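Local atomic coordinates of CRISPR-associated endoribonuclease Cas6 1 (Methanocaldococcus jannaschii DSM 2661, PDB entry 5YI6), a protein that probably cuts CRISPR transcripts as an endoribonuclease, helping to produce the crRNAs of an adaptive immune system directed against viruses and other mobile genetic elements. Residues A[224-229]-A[235-240]; A[171-176]-A[218-223]; A[156-161]-A[205-210]; A[2-7]-A[119-124]. All coordinates share one frame; numbering follows the deposited sequence.

Contact 1 (A[224-229]-A[235-240]); sequences CGFGEK and GMVVNV. With PO4 (phosphate ion), chain K.
The loop residues Gly-225 and Phe-226 run close beside Gly-235 and Met-236, and a single backbone hydrogen bond joins them, from Phe-226 N to Gly-235 O (2.9 Å), nearly straight at 168°. The same carbonyl oxygen takes a second, weaker approach from a carbon: Gly-225 CA lies 3.4 Å from Gly-235 O in a bent CA-H...O contact. A straighter one runs the other way, with Gly-235 CA 3.3 Å from Phe-226 O. Gly-235 has no side chain, which lets the Phe-226 carbonyl come this close to its alpha carbon.

The side-chain contact belongs to Phe-226 and Val-237. With CG beside its own backbone N (chi1 -73°), the phenyl ring reaches the start of strand 237-240, crossing the Val-237 side chain at about a right angle, and Val-237 meets it at the edge rather than over a face. Phe-226 CE2 touches Val-237 CG2 at 3.7 Å, while the other methyl, CG1, lies 3.9 Å from Phe-226 CD2. Phe-209 of strand 201-213 and Leu-166 of helix 158-174 pack on the same ring.

Farther along the loop, Lys-229 N donates to O4 of a phosphate ion (2.9 Å), probably a leftover of crystallisation. Glycines clustered between the last helix and the last strand match the glycine-rich loop of the RAMP superfamily, to which Cas6 belongs. The chemistry divides cleanly: backbone polar groups hold the two arms of the loop together, and an apolar ring secures one of them to the core.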
# COMPACT_ATOMS: atom_id res chain seq x y z
N CYS A 224 -4.88 -3.45 -6.14
CA CYS A 224 -3.51 -3.97 -6.16
C CYS A 224 -2.48 -2.93 -5.77
O CYS A 224 -1.40 -3.28 -5.27
CB CYS A 224 -3.16 -4.48 -7.57
SG CYS A 224 -1.58 -5.43 -7.64
N GLY A 225 -2.79 -1.66 -5.97
CA GLY A 225 -1.86 -0.56 -5.80
C GLY A 225 -1.36 -0.08 -7.16
O GLY A 225 -1.36 -0.82 -8.15
N PHE A 226 -0.95 1.18 -7.20
CA PHE A 226 -0.30 1.79 -8.35
C PHE A 226 1.22 1.71 -8.16
O PHE A 226 1.73 1.64 -7.04
CB PHE A 226 -0.75 3.26 -8.52
CG PHE A 226 -2.16 3.39 -9.06
CD1 PHE A 226 -2.37 3.54 -10.44
CD2 PHE A 226 -3.26 3.29 -8.22
CE1 PHE A 226 -3.64 3.64 -10.96
CE2 PHE A 226 -4.56 3.37 -8.71
CZ PHE A 226 -4.76 3.54 -10.10
N GLY A 227 1.95 1.67 -9.28
CA GLY A 227 3.41 1.67 -9.12
C GLY A 227 3.94 0.33 -8.62
O GLY A 227 3.25 -0.67 -8.62
N GLU A 228 5.18 0.36 -8.14
CA GLU A 228 5.93 -0.84 -7.79
C GLU A 228 6.00 -1.05 -6.28
O GLU A 228 5.59 -0.20 -5.50
CB GLU A 228 7.35 -0.77 -8.37
CG GLU A 228 7.34 -0.66 -9.87
CD GLU A 228 8.74 -0.40 -10.41
OE1 GLU A 228 9.60 -1.29 -10.27
OE2 GLU A 228 8.98 0.68 -10.94
N LYS A 229 6.53 -2.21 -5.89
CA LYS A 229 6.70 -2.61 -4.48
C LYS A 229 5.37 -2.55 -3.72
O LYS A 229 5.33 -2.19 -2.53
CB LYS A 229 7.73 -1.73 -3.76
CG LYS A 229 9.18 -1.86 -4.38
CD LYS A 229 9.56 -3.34 -4.57
CE LYS A 229 11.03 -3.52 -4.97
NZ LYS A 229 11.26 -4.86 -5.57
N GLY A 235 1.94 2.51 -2.82
CA GLY A 235 1.08 2.77 -3.97
C GLY A 235 -0.41 2.58 -3.72
O GLY A 235 -1.17 2.55 -4.68
N MET A 236 -0.84 2.46 -2.45
CA MET A 236 -2.26 2.29 -2.16
C MET A 236 -2.99 3.63 -2.23
O MET A 236 -2.50 4.65 -1.73
CB MET A 236 -2.47 1.67 -0.76
CG MET A 236 -3.92 1.24 -0.55
SD MET A 236 -4.07 0.30 0.98
CE MET A 236 -5.69 -0.43 0.75
N VAL A 237 -4.16 3.65 -2.89
CA VAL A 237 -4.92 4.88 -3.03
C VAL A 237 -6.31 4.70 -2.41
O VAL A 237 -6.75 3.59 -2.13
CB VAL A 237 -5.05 5.34 -4.51
CG1 VAL A 237 -3.67 5.61 -5.11
CG2 VAL A 237 -5.87 4.30 -5.35
N VAL A 238 -7.00 5.82 -2.26
CA VAL A 238 -8.37 5.79 -1.75
C VAL A 238 -9.16 6.81 -2.56
O VAL A 238 -8.60 7.79 -3.07
CB VAL A 238 -8.45 6.10 -0.23
CG1 VAL A 238 -8.08 7.55 0.06
CG2 VAL A 238 -9.85 5.81 0.32
N ASN A 239 -10.45 6.54 -2.72
CA ASN A 239 -11.27 7.50 -3.45
C ASN A 239 -11.52 8.73 -2.57
O ASN A 239 -11.56 8.64 -1.34
CB ASN A 239 -12.58 6.87 -3.89
CG ASN A 239 -13.49 6.58 -2.75
OD1 ASN A 239 -13.06 6.08 -1.71
ND2 ASN A 239 -14.78 6.88 -2.94
N VAL A 240 -11.59 9.89 -3.21
CA VAL A 240 -11.87 11.15 -2.53
C VAL A 240 -13.30 11.54 -2.89
O VAL A 240 -13.61 11.72 -4.08
CB VAL A 240 -10.88 12.24 -2.93
CG1 VAL A 240 -11.26 13.55 -2.25
CG2 VAL A 240 -9.44 11.84 -2.58
P PO4 K . 8.68 -4.46 -8.65
O1 PO4 K . 8.17 -4.36 -10.08
O2 PO4 K . 9.74 -3.41 -8.41
O3 PO4 K . 9.28 -5.84 -8.43
O4 PO4 K . 7.51 -4.32 -7.68

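Contact 2 (A[171-176]-A[218-223]); sequences EAFYNE and IKFGYE
Phe-173 and Phe-220 both swing their rings out opposite the backbone N (chi1 178° in each), which sends them into the gap between their two helices, whereas Tyr-174 has CG beside its own N (chi1 -75°) and lays its ring back along Phe-173. As a result one phenyl, that of Phe-220, is received by two neighbouring residues at the end of helix 158-174.

Two neighbouring ring atoms of Phe-220, CD1 and CE1, do most of the touching. Its CD1 comes within 3.6 Å of Tyr-174 CE2, and its CE1 reaches back to Phe-173 CB at 3.9 Å. The Tyr-174 and Phe-220 rings slide past each other in opposite senses, their centroids 5.7 Å apart and their planes inclined at 53°, neither stacked nor at right angles. Within the first segment the packing is more regular: Phe-173 CD2 stands above the centre of one face of the Tyr-174 ring, 3.5 Å from its plane. The two residues thus pack on each other as well as on Phe-220. The interface between these segments is wholly apolar and small, and Phe-220 is the buried member of the trio.

Around it, the aromatic cluster continues: Tyr-170, one turn back on helix 158-174, meets Phe-220 edge-to-face, and Phe-54 does the same to Phe-173, whose side chain lies about 9 Å from that of Lys-53, probably the transition-state stabiliser. The contact thus ties the C-terminal end of helix 158-174 to helix 215-224, the helix that leads into the loop before strand 237-240.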
# COMPACT_ATOMS: atom_id res chain seq x y z
N GLU A 171 -1.80 -8.20 -16.40
CA GLU A 171 -1.57 -9.45 -17.12
C GLU A 171 -0.88 -10.48 -16.24
O GLU A 171 -1.17 -11.68 -16.36
CB GLU A 171 -0.75 -9.21 -18.40
CG GLU A 171 -1.48 -8.29 -19.35
CD GLU A 171 -0.86 -8.22 -20.74
OE1 GLU A 171 0.30 -8.66 -20.93
OE2 GLU A 171 -1.57 -7.70 -21.63
N ALA A 172 0.03 -10.05 -15.37
CA ALA A 172 0.74 -11.00 -14.51
C ALA A 172 -0.20 -11.61 -13.49
O ALA A 172 -0.08 -12.80 -13.15
CB ALA A 172 1.92 -10.34 -13.79
N PHE A 173 -1.17 -10.83 -12.99
CA PHE A 173 -2.09 -11.38 -11.98
C PHE A 173 -3.17 -12.24 -12.60
O PHE A 173 -3.47 -13.33 -12.10
CB PHE A 173 -2.76 -10.27 -11.17
CG PHE A 173 -3.74 -10.80 -10.17
CD1 PHE A 173 -3.27 -11.43 -9.02
CD2 PHE A 173 -5.11 -10.71 -10.37
CE1 PHE A 173 -4.16 -11.95 -8.06
CE2 PHE A 173 -6.02 -11.23 -9.43
CZ PHE A 173 -5.54 -11.84 -8.25
N TYR A 174 -3.80 -11.74 -13.68
CA TYR A 174 -4.95 -12.44 -14.25
C TYR A 174 -4.57 -13.48 -15.29
O TYR A 174 -5.41 -14.33 -15.61
CB TYR A 174 -5.93 -11.44 -14.91
CG TYR A 174 -6.73 -10.69 -13.86
CD1 TYR A 174 -7.64 -11.36 -13.06
CD2 TYR A 174 -6.54 -9.32 -13.66
CE1 TYR A 174 -8.37 -10.70 -12.07
CE2 TYR A 174 -7.28 -8.64 -12.67
CZ TYR A 174 -8.16 -9.34 -11.88
OH TYR A 174 -8.91 -8.71 -10.89
N ASN A 175 -3.33 -13.45 -15.78
CA ASN A 175 -2.93 -14.32 -16.89
C ASN A 175 -3.92 -14.20 -18.05
O ASN A 175 -4.41 -15.19 -18.59
CB ASN A 175 -2.77 -15.76 -16.43
CG ASN A 175 -1.53 -15.95 -15.57
OD1 ASN A 175 -0.43 -15.59 -15.97
ND2 ASN A 175 -1.71 -16.47 -14.38
N GLU A 176 -4.25 -12.96 -18.39
CA GLU A 176 -5.10 -12.62 -19.52
C GLU A 176 -4.60 -11.31 -20.08
O GLU A 176 -3.94 -10.53 -19.37
CB GLU A 176 -6.59 -12.47 -19.14
CG GLU A 176 -7.23 -13.64 -18.45
CD GLU A 176 -7.42 -14.85 -19.38
OE1 GLU A 176 -7.17 -14.74 -20.62
OE2 GLU A 176 -7.81 -15.93 -18.87
N ILE A 218 -8.86 0.51 -13.78
CA ILE A 218 -8.68 1.40 -12.63
C ILE A 218 -8.93 0.66 -11.32
O ILE A 218 -8.20 0.83 -10.34
CB ILE A 218 -9.59 2.64 -12.77
CG1 ILE A 218 -9.17 3.44 -14.02
CG2 ILE A 218 -9.52 3.51 -11.50
CD1 ILE A 218 -10.20 4.54 -14.41
N LYS A 219 -9.96 -0.20 -11.30
CA LYS A 219 -10.32 -0.99 -10.14
C LYS A 219 -9.19 -1.94 -9.75
O LYS A 219 -8.93 -2.17 -8.56
CB LYS A 219 -11.59 -1.78 -10.44
CG LYS A 219 -11.96 -2.83 -9.44
CD LYS A 219 -13.26 -3.54 -9.80
CE LYS A 219 -13.62 -4.57 -8.74
NZ LYS A 219 -12.61 -5.66 -8.61
N PHE A 220 -8.50 -2.50 -10.76
CA PHE A 220 -7.32 -3.30 -10.44
C PHE A 220 -6.23 -2.46 -9.78
O PHE A 220 -5.62 -2.89 -8.80
CB PHE A 220 -6.78 -3.97 -11.71
CG PHE A 220 -5.54 -4.76 -11.49
CD1 PHE A 220 -5.60 -6.01 -10.89
CD2 PHE A 220 -4.29 -4.25 -11.93
CE1 PHE A 220 -4.41 -6.78 -10.69
CE2 PHE A 220 -3.09 -5.00 -11.73
CZ PHE A 220 -3.17 -6.27 -11.13
N GLY A 221 -5.96 -1.25 -10.28
CA GLY A 221 -5.00 -0.39 -9.58
C GLY A 221 -5.48 -0.02 -8.17
O GLY A 221 -4.69 0.07 -7.23
N TYR A 222 -6.78 0.16 -8.02
CA TYR A 222 -7.35 0.50 -6.72
C TYR A 222 -7.10 -0.60 -5.70
O TYR A 222 -6.81 -0.32 -4.53
CB TYR A 222 -8.84 0.78 -6.88
CG TYR A 222 -9.43 1.52 -5.70
CD1 TYR A 222 -9.29 2.90 -5.60
CD2 TYR A 222 -10.11 0.83 -4.71
CE1 TYR A 222 -9.85 3.61 -4.49
CE2 TYR A 222 -10.68 1.50 -3.60
CZ TYR A 222 -10.51 2.90 -3.50
OH TYR A 222 -11.06 3.59 -2.44
N GLU A 223 -7.22 -1.86 -6.10
CA GLU A 223 -7.03 -2.91 -5.08
C GLU A 223 -5.62 -3.52 -5.06
O GLU A 223 -5.20 -4.04 -4.03
CB GLU A 223 -8.13 -3.97 -5.20
CG GLU A 223 -9.57 -3.35 -4.96
CD GLU A 223 -9.85 -2.60 -3.56
OE1 GLU A 223 -8.94 -2.06 -2.89
OE2 GLU A 223 -11.03 -2.54 -3.14

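Contact 3 (A[156-161]-A[205-210]). With PO4 (phosphate ion), chain F.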
# COMPACT_ATOMS: atom_id res chain seq x y z
N SER A 156 9.20 13.18 -17.31
CA SER A 156 8.45 12.93 -18.53
C SER A 156 8.07 11.45 -18.66
O SER A 156 7.02 11.14 -19.24
CB SER A 156 9.27 13.37 -19.75
OG SER A 156 10.47 12.63 -19.81
N LYS A 157 8.88 10.54 -18.13
CA LYS A 157 8.57 9.12 -18.25
C LYS A 157 7.53 8.63 -17.25
O LYS A 157 7.02 7.52 -17.42
CB LYS A 157 9.84 8.30 -18.06
CG LYS A 157 10.87 8.47 -19.22
CD LYS A 157 11.97 7.44 -19.04
CE LYS A 157 12.97 7.38 -20.22
NZ LYS A 157 13.85 8.58 -20.32
N PHE A 158 7.20 9.43 -16.24
CA PHE A 158 6.33 8.94 -15.17
C PHE A 158 5.01 8.43 -15.72
O PHE A 158 4.53 7.35 -15.35
CB PHE A 158 6.09 10.04 -14.14
CG PHE A 158 5.18 9.64 -13.01
CD1 PHE A 158 5.70 9.03 -11.86
CD2 PHE A 158 3.82 9.90 -13.09
CE1 PHE A 158 4.87 8.70 -10.79
CE2 PHE A 158 2.96 9.54 -12.05
CZ PHE A 158 3.49 8.94 -10.88
N TYR A 159 4.38 9.23 -16.60
CA TYR A 159 3.01 8.97 -17.01
C TYR A 159 2.86 7.59 -17.65
O TYR A 159 2.05 6.76 -17.21
CB TYR A 159 2.56 10.09 -17.97
CG TYR A 159 1.09 10.09 -18.26
CD1 TYR A 159 0.20 10.75 -17.41
CD2 TYR A 159 0.58 9.42 -19.37
CE1 TYR A 159 -1.16 10.73 -17.65
CE2 TYR A 159 -0.78 9.40 -19.62
CZ TYR A 159 -1.65 10.05 -18.74
OH TYR A 159 -2.99 10.06 -18.96
N GLU A 160 3.62 7.34 -18.72
CA GLU A 160 3.47 6.06 -19.40
C GLU A 160 4.02 4.93 -18.56
O GLU A 160 3.52 3.80 -18.64
CB GLU A 160 4.13 6.09 -20.78
CG GLU A 160 3.31 6.93 -21.79
CD GLU A 160 1.88 6.42 -21.98
OE1 GLU A 160 1.66 5.19 -22.04
OE2 GLU A 160 0.95 7.26 -22.07
N ASN A 161 5.06 5.18 -17.77
CA ASN A 161 5.60 4.09 -16.95
C ASN A 161 4.60 3.66 -15.88
O ASN A 161 4.49 2.46 -15.59
CB ASN A 161 6.93 4.49 -16.34
CG ASN A 161 8.07 4.29 -17.33
OD1 ASN A 161 7.88 4.50 -18.53
ND2 ASN A 161 9.22 3.87 -16.85
N SER A 205 5.99 9.22 -4.46
CA SER A 205 5.08 10.33 -4.68
C SER A 205 3.85 10.21 -3.79
O SER A 205 3.11 9.24 -3.92
CB SER A 205 4.62 10.42 -6.14
OG SER A 205 5.72 10.55 -7.03
N GLU A 206 3.64 11.18 -2.91
CA GLU A 206 2.32 11.39 -2.31
C GLU A 206 1.51 12.21 -3.29
O GLU A 206 1.95 13.29 -3.70
CB GLU A 206 2.47 12.11 -0.96
CG GLU A 206 1.19 12.50 -0.29
CD GLU A 206 1.47 13.16 1.07
OE1 GLU A 206 1.36 14.40 1.17
OE2 GLU A 206 1.87 12.43 2.01
N MET A 207 0.36 11.71 -3.74
CA MET A 207 -0.28 12.48 -4.81
C MET A 207 -1.78 12.30 -4.83
O MET A 207 -2.35 11.35 -4.28
CB MET A 207 0.32 12.13 -6.18
CG MET A 207 0.24 10.69 -6.54
SD MET A 207 1.28 10.35 -8.01
CE MET A 207 0.30 11.07 -9.26
N VAL A 208 -2.42 13.29 -5.45
CA VAL A 208 -3.85 13.34 -5.71
C VAL A 208 -4.02 13.47 -7.21
O VAL A 208 -3.37 14.32 -7.84
CB VAL A 208 -4.51 14.54 -5.00
CG1 VAL A 208 -6.01 14.49 -5.24
CG2 VAL A 208 -4.20 14.52 -3.51
N PHE A 209 -4.90 12.63 -7.78
CA PHE A 209 -5.03 12.61 -9.24
C PHE A 209 -6.44 12.20 -9.64
O PHE A 209 -7.11 11.45 -8.94
CB PHE A 209 -3.98 11.69 -9.92
CG PHE A 209 -3.96 10.23 -9.46
CD1 PHE A 209 -4.40 9.22 -10.31
CD2 PHE A 209 -3.42 9.86 -8.23
CE1 PHE A 209 -4.34 7.86 -9.92
CE2 PHE A 209 -3.37 8.52 -7.82
CZ PHE A 209 -3.83 7.51 -8.68
N LYS A 210 -6.88 12.73 -10.78
CA LYS A 210 -8.14 12.35 -11.40
C LYS A 210 -7.87 11.21 -12.37
O LYS A 210 -6.82 11.20 -13.01
CB LYS A 210 -8.72 13.53 -12.17
CG LYS A 210 -9.37 14.58 -11.32
CD LYS A 210 -10.13 15.57 -12.17
CE LYS A 210 -9.18 16.60 -12.77
NZ LYS A 210 -8.58 16.21 -14.08
P PO4 F . 12.76 14.54 -17.49
O1 PO4 F . 13.08 14.15 -18.92
O2 PO4 F . 12.71 13.26 -16.68
O3 PO4 F . 11.41 15.25 -17.43
O4 PO4 F . 13.84 15.43 -16.92
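Ahead of Phe-158, which meets Met-207 and Ser-205 across the contact, the chain passes Ser-156, where a phosphate ion, probably from the crystallisation liquor, is gripped twice. Ser-156 N donates to phosphate O3 (3.0 Å), and the hydroxyl OG of Ser-156, set between its own N and carbonyl carbon (chi1 61°), donates to O1 of the same ion at 3.1 Å. Asn-155 adds a further bond to it. Lys-157 then leads into the helix, its carbonyl O accepting from Asn-161 N at 3.1 Å.

Phe-158 does the packing. Its ring is directed at strand 201-213 by a CG opposite the backbone N, and its far end makes the touch: Phe-158 CZ lies 3.9 Å from Met-207 SD. This is a Met-aromatic contact of the oblique kind, the sulfur 5.1 Å from the ring centroid and well off the ring normal. Met-207 comes to meet the ring from the opposite direction and bends at its last torsion (chi3 -73°), bringing the methyl CE to 4.1 Å from Phe-158 CE2. More loosely, Ser-205 OG stands 4.3 Å from Phe-158 CE1. Here a helix lies against one face of an antiparallel sheet, the layering of the ferredoxin-like domains from which Cas6 proteins are built. Ser-205 and Met-207, two apart on the strand, point to the same side and so both face Phe-158.

Next comes Tyr-159, which turns to strand 182-195, stacking on Phe-184 while its OH bonds to Glu-183. Beyond Glu-160, Asn-161 packs against the loop residue Leu-151.

Contact 4 (A[2-7]-A[119-124]); sequences RESMRI and LPIPKK
Leu-119 N donates to Arg-6 O over 2.9 Å at a fairly straight 162°, the direct backbone bond between the N-terminal strand and the loop after strand 109-118. The complementary partners of this pair, Arg-6 N and Leu-119 O, are bridged instead by a water molecule. It accepts from Arg-6 N at 2.9 Å and donates to Leu-119 O over a distance, 2.5 Å, so short that its exact value is doubtful. The antiparallel pairing is therefore opening here, with water wedged in where a second direct bond would close it.

Against this backbone the Leu-119 side chain lies on the aliphatic part of Arg-6: Leu-119 CD1 is 3.9 Å from Arg-6 CD, and Leu-119 CB sits 4.0 Å from Arg-6 CG. Nearby, Ile-121 CD1 approaches Ser-4 OG at 4.3 Å, a hydroxyl whose polar partner is Lys-219.

What positions the arginine is its far end. A bend at chi3 (-63°) turns the guanidinium from the leucine toward helix 215-224, where NE forms a salt bridge with Glu-223 and NH2 bonds to Tyr-222 O; NH2 also reaches Val-237 O on strand 237-240. The charged group is buried but gripped from several directions. In the fold, this contact lies at the seam between the sheet containing strands 5-12 and 109-118 and the C-terminal elements, helix 215-224 and strand 237-240.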
# COMPACT_ATOMS: atom_id res chain seq x y z
N ARG A 2 -14.55 -15.30 -6.36
CA ARG A 2 -13.24 -14.69 -6.55
C ARG A 2 -13.35 -13.29 -7.17
O ARG A 2 -13.71 -13.10 -8.33
CB ARG A 2 -12.35 -15.59 -7.41
CG ARG A 2 -11.88 -16.84 -6.66
CD ARG A 2 -10.92 -17.70 -7.48
NE ARG A 2 -9.88 -18.29 -6.63
CZ ARG A 2 -9.93 -19.51 -6.09
NH1 ARG A 2 -10.98 -20.30 -6.32
NH2 ARG A 2 -8.93 -19.94 -5.33
N GLU A 3 -13.02 -12.31 -6.33
CA GLU A 3 -13.13 -10.88 -6.62
C GLU A 3 -12.12 -10.18 -5.71
O GLU A 3 -11.42 -10.83 -4.93
CB GLU A 3 -14.56 -10.38 -6.43
CG GLU A 3 -15.16 -10.70 -5.07
CD GLU A 3 -16.61 -10.25 -4.95
OE1 GLU A 3 -17.01 -9.31 -5.67
OE2 GLU A 3 -17.35 -10.84 -4.14
N SER A 4 -12.06 -8.85 -5.78
CA SER A 4 -11.09 -8.16 -4.94
C SER A 4 -11.64 -7.94 -3.53
O SER A 4 -12.82 -8.14 -3.24
CB SER A 4 -10.68 -6.83 -5.58
OG SER A 4 -11.75 -5.90 -5.62
N MET A 5 -10.75 -7.48 -2.63
CA MET A 5 -11.22 -7.17 -1.29
C MET A 5 -10.29 -6.15 -0.67
O MET A 5 -9.06 -6.23 -0.84
CB MET A 5 -11.30 -8.42 -0.41
CG MET A 5 -11.95 -8.16 0.94
SD MET A 5 -12.16 -9.74 1.76
CE MET A 5 -13.12 -9.20 3.19
N ARG A 6 -10.89 -5.18 0.02
CA ARG A 6 -10.18 -4.20 0.83
C ARG A 6 -10.71 -4.26 2.25
O ARG A 6 -11.92 -4.33 2.47
CB ARG A 6 -10.35 -2.78 0.27
CG ARG A 6 -9.73 -1.70 1.20
CD ARG A 6 -9.83 -0.28 0.61
NE ARG A 6 -9.04 -0.21 -0.65
CZ ARG A 6 -8.40 0.88 -1.06
NH1 ARG A 6 -8.45 2.00 -0.34
NH2 ARG A 6 -7.68 0.86 -2.19
N ILE A 7 -9.80 -4.24 3.24
CA ILE A 7 -10.20 -4.20 4.63
C ILE A 7 -9.47 -3.06 5.34
O ILE A 7 -8.38 -2.63 4.96
CB ILE A 7 -9.99 -5.53 5.39
CG1 ILE A 7 -8.53 -5.92 5.41
CG2 ILE A 7 -10.83 -6.71 4.76
CD1 ILE A 7 -7.77 -5.49 6.64
N LEU A 119 -14.45 -3.07 3.20
CA LEU A 119 -14.64 -1.85 2.42
C LEU A 119 -14.97 -2.26 0.99
O LEU A 119 -14.05 -2.54 0.19
CB LEU A 119 -13.40 -0.96 2.46
CG LEU A 119 -13.06 -0.51 3.89
CD1 LEU A 119 -11.74 0.26 3.95
CD2 LEU A 119 -14.17 0.37 4.42
N PRO A 120 -16.24 -2.22 0.60
CA PRO A 120 -16.60 -2.54 -0.78
C PRO A 120 -15.97 -1.54 -1.74
O PRO A 120 -15.84 -0.35 -1.44
CB PRO A 120 -18.13 -2.42 -0.79
CG PRO A 120 -18.54 -2.69 0.64
CD PRO A 120 -17.43 -2.08 1.47
N ILE A 121 -15.67 -2.03 -2.92
CA ILE A 121 -15.03 -1.21 -3.96
C ILE A 121 -15.98 -0.11 -4.40
O ILE A 121 -17.20 -0.35 -4.50
CB ILE A 121 -14.62 -2.09 -5.14
CG1 ILE A 121 -13.80 -1.30 -6.15
CG2 ILE A 121 -15.83 -2.67 -5.86
CD1 ILE A 121 -12.39 -1.70 -6.17
N PRO A 122 -15.50 1.11 -4.62
CA PRO A 122 -16.36 2.16 -5.18
C PRO A 122 -16.91 1.74 -6.54
O PRO A 122 -16.24 1.07 -7.32
CB PRO A 122 -15.44 3.37 -5.28
CG PRO A 122 -14.37 3.11 -4.24
CD PRO A 122 -14.16 1.63 -4.25
N LYS A 123 -18.15 2.12 -6.81
CA LYS A 123 -18.78 1.80 -8.08
C LYS A 123 -18.34 2.73 -9.19
O LYS A 123 -18.60 2.44 -10.36
CB LYS A 123 -20.31 1.87 -7.94
CG LYS A 123 -20.92 0.72 -7.14
CD LYS A 123 -22.45 0.79 -7.14
CE LYS A 123 -22.99 1.87 -6.19
NZ LYS A 123 -22.77 1.59 -4.74
N LYS A 124 -17.70 3.85 -8.86
CA LYS A 124 -17.17 4.79 -9.84
C LYS A 124 -15.93 5.47 -9.27
O LYS A 124 -15.80 5.62 -8.05
CB LYS A 124 -18.22 5.83 -10.23
CG LYS A 124 -18.64 6.71 -9.05
CD LYS A 124 -19.94 7.48 -9.31
CE LYS A 124 -20.34 8.28 -8.06
NZ LYS A 124 -21.54 9.15 -8.25
O HOH W 1 -13.61 -4.85 -0.78

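Contacts 1 and 3 are buried, and both reach the four-stranded C-terminal sheet, with Phe-209 of 205-210 touching Phe-226 and Val-237 of contact 1. Contacts 2 and 4 are only partly buried. Helix 158-174 gives its C-terminal end to contact 2 and its N-terminal end to contact 3, and the two contacts do not touch. Contacts 2 and 3 are essentially side chain on side chain, aromatic or sulfur-aromatic, whereas contacts 1 and 4 each rest on a backbone hydrogen bond with apolar packing beside it. Arg-6 is the hub: from contact 4 its guanidinium reaches Glu-223 and Tyr-222 in contact 2 and Val-237 in contact 1.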